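Local coordinates for protein ferritin (Mycoplasma penetrans, PDB 7DIE) that takes up iron as a 24-subunit ferritin cage and probably oxidises and stores it, using an atypical ferroxidase centre in each four-helix subunit, at residues A[15-20]-A[74-79]; A[21-26]-A[103-108]. All coordinates share one frame; numbering follows the deposited sequence.

Contact 1: residues A[15-20]-A[74-79]; sequences LVSKHY and ILKINQ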
ATOM      1  N   LEU A  15      48.528 -10.987 -27.528  1.00 24.29           N
ATOM      2  CA  LEU A  15      48.396 -11.840 -26.348  1.00 27.17           C
ATOM      3  C   LEU A  15      46.989 -11.772 -25.762  1.00 27.63           C
ATOM      4  O   LEU A  15      46.475 -12.773 -25.254  1.00 26.70           O
ATOM      5  CB  LEU A  15      49.409 -11.436 -25.272  1.00 25.91           C
ATOM      6  CG  LEU A  15      50.854 -11.871 -25.536  1.00 35.91           C
ATOM      7  CD1 LEU A  15      51.750 -11.353 -24.425  1.00 31.01           C
ATOM      8  CD2 LEU A  15      50.934 -13.383 -25.618  1.00 33.21           C
ATOM      9  N   VAL A  16      46.370 -10.590 -25.771  1.00 27.63           N
ATOM     10  CA  VAL A  16      44.986 -10.490 -25.298  1.00 27.71           C
ATOM     11  C   VAL A  16      44.076 -11.315 -26.197  1.00 28.17           C
ATOM     12  O   VAL A  16      43.216 -12.068 -25.729  1.00 27.92           O
ATOM     13  CB  VAL A  16      44.534  -9.021 -25.238  1.00 27.87           C
ATOM     14  CG1 VAL A  16      43.041  -8.943 -24.904  1.00 32.22           C
ATOM     15  CG2 VAL A  16      45.351  -8.236 -24.201  1.00 27.20           C
ATOM     16  N   SER A  17      44.254 -11.169 -27.510  1.00 26.77           N
ATOM     17  CA  SER A  17      43.521 -11.960 -28.484  1.00 25.05           C
ATOM     18  C   SER A  17      43.766 -13.452 -28.281  1.00 29.33           C
ATOM     19  O   SER A  17      42.836 -14.262 -28.350  1.00 29.17           O
ATOM     20  CB  SER A  17      43.954 -11.490 -29.881  1.00 29.33           C
ATOM     21  OG  SER A  17      42.958 -11.619 -30.846  1.00 40.06           O
ATOM     22  N   LYS A  18      45.013 -13.840 -28.017  1.00 28.22           N
ATOM     23  CA  LYS A  18      45.290 -15.250 -27.771  1.00 25.36           C
ATOM     24  C   LYS A  18      44.592 -15.728 -26.510  1.00 25.62           C
ATOM     25  O   LYS A  18      44.084 -16.852 -26.457  1.00 27.23           O
ATOM     26  CB  LYS A  18      46.797 -15.491 -27.660  1.00 29.81           C
ATOM     27  CG  LYS A  18      47.129 -16.942 -27.312  1.00 38.36           C
ATOM     28  CD  LYS A  18      48.622 -17.184 -27.185  1.00 46.94           C
ATOM     29  CE  LYS A  18      48.918 -18.674 -27.070  1.00 54.04           C
ATOM     30  NZ  LYS A  18      50.374 -18.953 -26.955  1.00 59.41           N
ATOM     31  N   HIS A  19      44.563 -14.897 -25.475  1.00 25.50           N
ATOM     32  CA  HIS A  19      43.872 -15.348 -24.278  1.00 25.02           C
ATOM     33  C   HIS A  19      42.367 -15.493 -24.521  1.00 24.68           C
ATOM     34  O   HIS A  19      41.730 -16.400 -23.968  1.00 26.65           O
ATOM     35  CB  HIS A  19      44.125 -14.415 -23.106  1.00 24.17           C
ATOM     36  CG  HIS A  19      43.487 -14.926 -21.862  1.00 26.52           C
ATOM     37  ND1 HIS A  19      43.880 -16.112 -21.275  1.00 25.93           N
ATOM     38  CD2 HIS A  19      42.399 -14.504 -21.180  1.00 26.56           C
ATOM     39  CE1 HIS A  19      43.089 -16.367 -20.250  1.00 27.48           C
ATOM     40  NE2 HIS A  19      42.185 -15.407 -20.170  1.00 27.30           N
ATOM     41  N   TYR A  20      41.774 -14.618 -25.340  1.00 26.34           N
ATOM     42  CA  TYR A  20      40.382 -14.843 -25.743  1.00 27.10           C
ATOM     43  C   TYR A  20      40.216 -16.232 -26.350  1.00 27.46           C
ATOM     44  O   TYR A  20      39.278 -16.971 -26.013  1.00 24.38           O
ATOM     45  CB  TYR A  20      39.932 -13.761 -26.733  1.00 25.40           C
ATOM     46  CG  TYR A  20      38.463 -13.870 -27.160  1.00 26.15           C
ATOM     47  CD1 TYR A  20      38.058 -14.815 -28.086  1.00 29.08           C
ATOM     48  CD2 TYR A  20      37.507 -12.998 -26.655  1.00 26.77           C
ATOM     49  CE1 TYR A  20      36.729 -14.924 -28.481  1.00 29.54           C
ATOM     50  CE2 TYR A  20      36.167 -13.080 -27.057  1.00 30.50           C
ATOM     51  CZ  TYR A  20      35.788 -14.049 -27.974  1.00 29.94           C
ATOM     52  OH  TYR A  20      34.466 -14.170 -28.386  1.00 30.57           O
ATOM     53  N   ILE A  74      42.137  -5.196 -32.569  1.00 26.98           N
ATOM     54  CA  ILE A  74      41.405  -6.181 -33.370  1.00 30.00           C
ATOM     55  C   ILE A  74      41.522  -7.561 -32.728  1.00 31.24           C
ATOM     56  O   ILE A  74      42.631  -8.049 -32.468  1.00 27.80           O
ATOM     57  CB  ILE A  74      41.929  -6.211 -34.821  1.00 31.51           C
ATOM     58  CG1 ILE A  74      41.796  -4.838 -35.481  1.00 33.82           C
ATOM     59  CG2 ILE A  74      41.222  -7.296 -35.642  1.00 26.28           C
ATOM     60  CD1 ILE A  74      40.423  -4.256 -35.445  1.00 35.74           C
ATOM     61  N   LEU A  75      40.376  -8.204 -32.493  1.00 26.65           N
ATOM     62  CA  LEU A  75      40.343  -9.575 -31.991  1.00 30.74           C
ATOM     63  C   LEU A  75      40.466 -10.563 -33.143  1.00 30.43           C
ATOM     64  O   LEU A  75      39.690 -10.513 -34.097  1.00 31.14           O
ATOM     65  CB  LEU A  75      39.036  -9.835 -31.235  1.00 25.60           C
ATOM     66  CG  LEU A  75      38.715 -11.283 -30.866  1.00 27.39           C
ATOM     67  CD1 LEU A  75      39.738 -11.783 -29.860  1.00 30.41           C
ATOM     68  CD2 LEU A  75      37.300 -11.357 -30.262  1.00 33.52           C
ATOM     69  N   LYS A  76      41.415 -11.483 -33.037  1.00 29.64           N
ATOM     70  CA  LYS A  76      41.635 -12.505 -34.053  1.00 36.83           C
ATOM     71  C   LYS A  76      41.314 -13.875 -33.464  1.00 31.09           C
ATOM     72  O   LYS A  76      41.983 -14.315 -32.528  1.00 35.80           O
ATOM     73  CB  LYS A  76      43.085 -12.460 -34.546  1.00 43.25           C
ATOM     74  CG  LYS A  76      43.562 -11.073 -35.016  1.00 46.26           C
ATOM     75  CD  LYS A  76      45.036 -10.839 -34.683  1.00 50.07           C
ATOM     76  CE  LYS A  76      45.516  -9.468 -35.152  1.00 51.05           C
ATOM     77  NZ  LYS A  76      46.963  -9.240 -34.859  1.00 50.25           N
ATOM     78  N   ILE A  77      40.300 -14.545 -34.005  1.00 32.36           N
ATOM     79  CA  ILE A  77      39.985 -15.923 -33.629  1.00 37.84           C
ATOM     80  C   ILE A  77      40.748 -16.856 -34.554  1.00 38.07           C
ATOM     81  O   ILE A  77      40.834 -16.605 -35.761  1.00 35.99           O
ATOM     82  CB  ILE A  77      38.473 -16.210 -33.712  1.00 39.29           C
ATOM     83  CG1 ILE A  77      37.645 -15.133 -32.991  1.00 41.41           C
ATOM     84  CG2 ILE A  77      38.167 -17.627 -33.218  1.00 34.06           C
ATOM     85  CD1 ILE A  77      38.051 -14.896 -31.621  1.00 38.11           C
ATOM     86  N   ASN A  78      41.299 -17.934 -34.007  1.00 31.59           N
ATOM     87  CA  ASN A  78      42.037 -18.864 -34.852  1.00 38.07           C
ATOM     88  C   ASN A  78      41.987 -20.259 -34.232  1.00 38.91           C
ATOM     89  O   ASN A  78      41.184 -20.531 -33.335  1.00 32.96           O
ATOM     90  CB  ASN A  78      43.473 -18.355 -35.059  1.00 35.54           C
ATOM     91  CG  ASN A  78      44.223 -18.212 -33.757  1.00 40.00           C
ATOM     92  OD1 ASN A  78      43.998 -18.962 -32.804  1.00 34.62           O
ATOM     93  ND2 ASN A  78      45.130 -17.245 -33.707  1.00 46.38           N
ATOM     94  N   GLN A  79      42.883 -21.132 -34.693  1.00 34.18           N
ATOM     95  CA  GLN A  79      42.864 -22.544 -34.322  1.00 38.22           C
ATOM     96  C   GLN A  79      43.096 -22.771 -32.836  1.00 31.95           C
ATOM     97  O   GLN A  79      42.781 -23.854 -32.336  1.00 36.24           O
ATOM     98  CB  GLN A  79      43.938 -23.297 -35.115  1.00 40.94           C
ATOM     99  CG  GLN A  79      43.494 -23.785 -36.481  1.00 62.33           C
ATOM    100  CD  GLN A  79      42.914 -22.684 -37.353  1.00 70.50           C
ATOM    101  OE1 GLN A  79      41.826 -22.834 -37.925  1.00 69.86           O
ATOM    102  NE2 GLN A  79      43.641 -21.568 -37.469  1.00 68.03           N
TER
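Y20 lays one ring face beneath L75, whose CD2 stands almost on the ring normal, 8° off it and 3.8 Å from the centroid, in a CH-pi contact. The two side chains cross at about a right angle, and L75 CD1, the second methyl, reaches the root of the ring, 3.6 Å from Y20 CG. With CG anti to the backbone N in both residues (chi1 169° in L75), the leucine fork spans the tyrosine from CB to the ring centre. I77 extends CD1 obliquely to the same ring, 3.4 Å from Y20 CE1.

One turn earlier, S17 turns its hydroxyl to the loop backbone. K76 N donates to S17 OG at 2.7 Å in a nearly straight bond (174°), giving this amide a side-chain acceptor from the helix. L75 CD1 lies 3.4 Å from S17 OG, so the leucine spans the polar and the aromatic halves of the contact. The ammonium group of K76 forms a salt bridge with D14 of helix 10-39.

L75 is also gripped through its backbone by H32 and T35 of a neighbouring subunit, whose F31 packs on Y20. The arrangement is that of the long crossover of the ferritin four-helix bundle, the extended connection between helices 43-70 and 91-118, laid along helix 10-39 at a subunit interface.

Contact 2: residues A[21-26]-A[103-108]; sequences NVELCA and SKVRES
Segments 21-26 and 103-108 run nearly antiparallel, with 168° between their directions and axes 9.6 Å apart at closest approach; V22 and V105 are the nearest pair of the backbone register. V22 points at the facing helix and divides its methyls there: V22 CG1 rests against the backbone at V105 CA (3.9 Å) and also touches S108 CB, while V22 CG2 lies 3.9 Å from S108 OG. V105 answers with a fork of its own. V105 CG2 meets A26 CB at 3.8 Å and also touches V22 CG1, whereas V105 CG1, anti to the backbone N (chi1 175°), is directed to E23.

The E23 chain bends at chi2 (-88°) and crosses V105 at about a right angle, putting the carboxylate against a methyl: E23 OE1 is 3.4 Å from V105 CG1. The charge itself is met outside the two segments. OE1 forms a salt bridge with K56, and OE2 is hydrogen-bonded to both H19 and H60, the latter an iron ligand. E23 may thus help to position H60 from the second shell. The hydroxyl of S108 is likewise hydrogen-bonded to H19.

Helices 10-39 and 91-118 meet here near the middle of the bundle. Helix 43-70 adds L64 beside E23 and K56 beside V105, while helix 122-150 brings F131 to E23 and S135 to V105, so all four long helices converge around this pair.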
ATOM      1  N   ASN A  21      41.124 -16.609 -27.259  1.00 26.01           N
ATOM      2  CA  ASN A  21      41.033 -17.935 -27.868  1.00 27.50           C
ATOM      3  C   ASN A  21      41.177 -19.039 -26.828  1.00 26.09           C
ATOM      4  O   ASN A  21      40.590 -20.110 -26.981  1.00 26.09           O
ATOM      5  CB  ASN A  21      42.099 -18.097 -28.964  1.00 26.75           C
ATOM      6  CG  ASN A  21      41.728 -17.384 -30.249  1.00 31.44           C
ATOM      7  OD1 ASN A  21      41.106 -17.970 -31.135  1.00 30.74           O
ATOM      8  ND2 ASN A  21      42.087 -16.106 -30.351  1.00 34.67           N
ATOM      9  N   VAL A  22      41.974 -18.813 -25.781  1.00 25.96           N
ATOM     10  CA  VAL A  22      42.140 -19.839 -24.753  1.00 22.70           C
ATOM     11  C   VAL A  22      40.875 -19.967 -23.909  1.00 25.63           C
ATOM     12  O   VAL A  22      40.455 -21.084 -23.557  1.00 26.48           O
ATOM     13  CB  VAL A  22      43.377 -19.533 -23.890  1.00 25.55           C
ATOM     14  CG1 VAL A  22      43.438 -20.479 -22.686  1.00 27.40           C
ATOM     15  CG2 VAL A  22      44.657 -19.653 -24.739  1.00 26.97           C
ATOM     16  N   GLU A  23      40.236 -18.838 -23.570  1.00 26.51           N
ATOM     17  CA  GLU A  23      38.954 -18.928 -22.853  1.00 24.55           C
ATOM     18  C   GLU A  23      37.879 -19.586 -23.715  1.00 27.01           C
ATOM     19  O   GLU A  23      37.040 -20.347 -23.210  1.00 27.38           O
ATOM     20  CB  GLU A  23      38.485 -17.537 -22.415  1.00 25.36           C
ATOM     21  CG  GLU A  23      39.479 -16.780 -21.514  1.00 25.05           C
ATOM     22  CD  GLU A  23      39.288 -17.090 -20.034  1.00 28.04           C
ATOM     23  OE1 GLU A  23      38.654 -18.123 -19.702  1.00 26.57           O
ATOM     24  OE2 GLU A  23      39.771 -16.291 -19.202  1.00 27.83           O
ATOM     25  N   LEU A  24      37.871 -19.284 -25.015  1.00 25.20           N
ATOM     26  CA  LEU A  24      36.923 -19.922 -25.924  1.00 24.88           C
ATOM     27  C   LEU A  24      37.250 -21.397 -26.106  1.00 28.88           C
ATOM     28  O   LEU A  24      36.350 -22.228 -26.254  1.00 26.53           O
ATOM     29  CB  LEU A  24      36.931 -19.198 -27.280  1.00 24.81           C
ATOM     30  CG  LEU A  24      36.079 -19.794 -28.408  1.00 26.69           C
ATOM     31  CD1 LEU A  24      34.617 -19.944 -27.964  1.00 27.76           C
ATOM     32  CD2 LEU A  24      36.197 -18.916 -29.683  1.00 26.22           C
ATOM     33  N   CYS A  25      38.537 -21.745 -26.106  1.00 28.15           N
ATOM     34  CA  CYS A  25      38.880 -23.158 -26.189  1.00 29.24           C
ATOM     35  C   CYS A  25      38.297 -23.901 -24.995  1.00 26.47           C
ATOM     36  O   CYS A  25      37.714 -24.986 -25.142  1.00 27.06           O
ATOM     37  CB  CYS A  25      40.406 -23.318 -26.264  1.00 30.14           C
ATOM     38  SG  CYS A  25      40.950 -25.031 -26.436  1.00 30.26           S
ATOM     39  N   ALA A  26      38.378 -23.287 -23.810  1.00 25.12           N
ATOM     40  CA  ALA A  26      37.792 -23.864 -22.606  1.00 27.24           C
ATOM     41  C   ALA A  26      36.284 -23.984 -22.740  1.00 28.60           C
ATOM     42  O   ALA A  26      35.709 -25.032 -22.434  1.00 29.14           O
ATOM     43  CB  ALA A  26      38.158 -23.018 -21.382  1.00 27.69           C
ATOM     44  N   SER A 103      43.460 -25.335 -15.964  1.00 26.02           N
ATOM     45  CA  SER A 103      44.804 -24.998 -15.531  1.00 26.88           C
ATOM     46  C   SER A 103      45.549 -24.236 -16.625  1.00 26.99           C
ATOM     47  O   SER A 103      46.298 -23.293 -16.325  1.00 30.57           O
ATOM     48  CB  SER A 103      45.546 -26.269 -15.106  1.00 30.32           C
ATOM     49  OG  SER A 103      46.878 -25.944 -14.745  1.00 45.68           O
ATOM     50  N   LYS A 104      45.314 -24.581 -17.897  1.00 28.67           N
ATOM     51  CA  LYS A 104      45.935 -23.817 -18.975  1.00 27.69           C
ATOM     52  C   LYS A 104      45.343 -22.420 -19.109  1.00 28.63           C
ATOM     53  O   LYS A 104      46.070 -21.483 -19.466  1.00 28.42           O
ATOM     54  CB  LYS A 104      45.819 -24.548 -20.313  1.00 30.78           C
ATOM     55  CG  LYS A 104      46.621 -25.842 -20.382  1.00 43.38           C
ATOM     56  CD  LYS A 104      46.361 -26.582 -21.697  1.00 58.70           C
ATOM     57  CE  LYS A 104      47.138 -27.901 -21.777  1.00 63.56           C
ATOM     58  NZ  LYS A 104      48.620 -27.735 -21.625  1.00 65.56           N
ATOM     59  N   VAL A 105      44.035 -22.258 -18.869  1.00 27.34           N
ATOM     60  CA  VAL A 105      43.464 -20.911 -18.830  1.00 24.89           C
ATOM     61  C   VAL A 105      44.203 -20.065 -17.806  1.00 25.28           C
ATOM     62  O   VAL A 105      44.595 -18.926 -18.076  1.00 27.50           O
ATOM     63  CB  VAL A 105      41.956 -20.956 -18.502  1.00 28.44           C
ATOM     64  CG1 VAL A 105      41.422 -19.528 -18.357  1.00 26.97           C
ATOM     65  CG2 VAL A 105      41.185 -21.701 -19.542  1.00 24.78           C
ATOM     66  N   ARG A 106      44.375 -20.609 -16.599  1.00 25.20           N
ATOM     67  CA  ARG A 106      45.040 -19.880 -15.526  1.00 24.72           C
ATOM     68  C   ARG A 106      46.477 -19.522 -15.909  1.00 27.12           C
ATOM     69  O   ARG A 106      46.951 -18.411 -15.633  1.00 28.55           O
ATOM     70  CB  ARG A 106      44.992 -20.726 -14.253  1.00 24.81           C
ATOM     71  CG  ARG A 106      45.761 -20.148 -13.062  1.00 24.96           C
ATOM     72  CD  ARG A 106      45.499 -21.011 -11.831  1.00 26.20           C
ATOM     73  NE  ARG A 106      46.233 -20.571 -10.643  1.00 29.49           N
ATOM     74  CZ  ARG A 106      47.237 -21.246 -10.095  1.00 33.33           C
ATOM     75  NH1 ARG A 106      47.639 -22.391 -10.644  1.00 33.19           N
ATOM     76  NH2 ARG A 106      47.842 -20.777  -9.007  1.00 31.84           N
ATOM     77  N   GLU A 107      47.186 -20.437 -16.573  1.00 27.36           N
ATOM     78  CA  GLU A 107      48.558 -20.102 -16.980  1.00 30.42           C
ATOM     79  C   GLU A 107      48.572 -19.024 -18.055  1.00 32.30           C
ATOM     80  O   GLU A 107      49.453 -18.154 -18.058  1.00 31.37           O
ATOM     81  CB  GLU A 107      49.297 -21.356 -17.446  1.00 33.15           C
ATOM     82  CG  GLU A 107      49.727 -22.236 -16.267  1.00 48.89           C
ATOM     83  CD  GLU A 107      50.349 -21.439 -15.098  1.00 61.84           C
ATOM     84  OE1 GLU A 107      49.739 -21.400 -13.980  1.00 35.90           O
ATOM     85  OE2 GLU A 107      51.453 -20.870 -15.310  1.00 48.40           O
ATOM     86  N   SER A 108      47.607 -19.067 -18.979  1.00 26.28           N
ATOM     87  CA  SER A 108      47.456 -17.996 -19.963  1.00 27.74           C
ATOM     88  C   SER A 108      47.225 -16.640 -19.294  1.00 30.55           C
ATOM     89  O   SER A 108      47.879 -15.647 -19.637  1.00 29.93           O
ATOM     90  CB  SER A 108      46.313 -18.333 -20.924  1.00 28.91           C
ATOM     91  OG  SER A 108      46.310 -17.428 -22.001  1.00 28.29           O
TER

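Contacts 1 and 2 use consecutive six-residue segments of helix 10-39, their centres about 11 Å apart, and their segments alternate along the chain: 15-20, 21-26, 74-79, 103-108. Contact 1 joins the helix to the long crossover on the outside of the bundle; contact 2 joins it to helix 91-118 near the chain centre. The two touch directly: N21 ND2 makes a probable hydrogen bond to K76 O at 2.8 Å, and H19 CE1 packs 3.7 Å from V105 O. One helix thus ties a crossover that bears on a neighbouring subunit to the interior near the iron site.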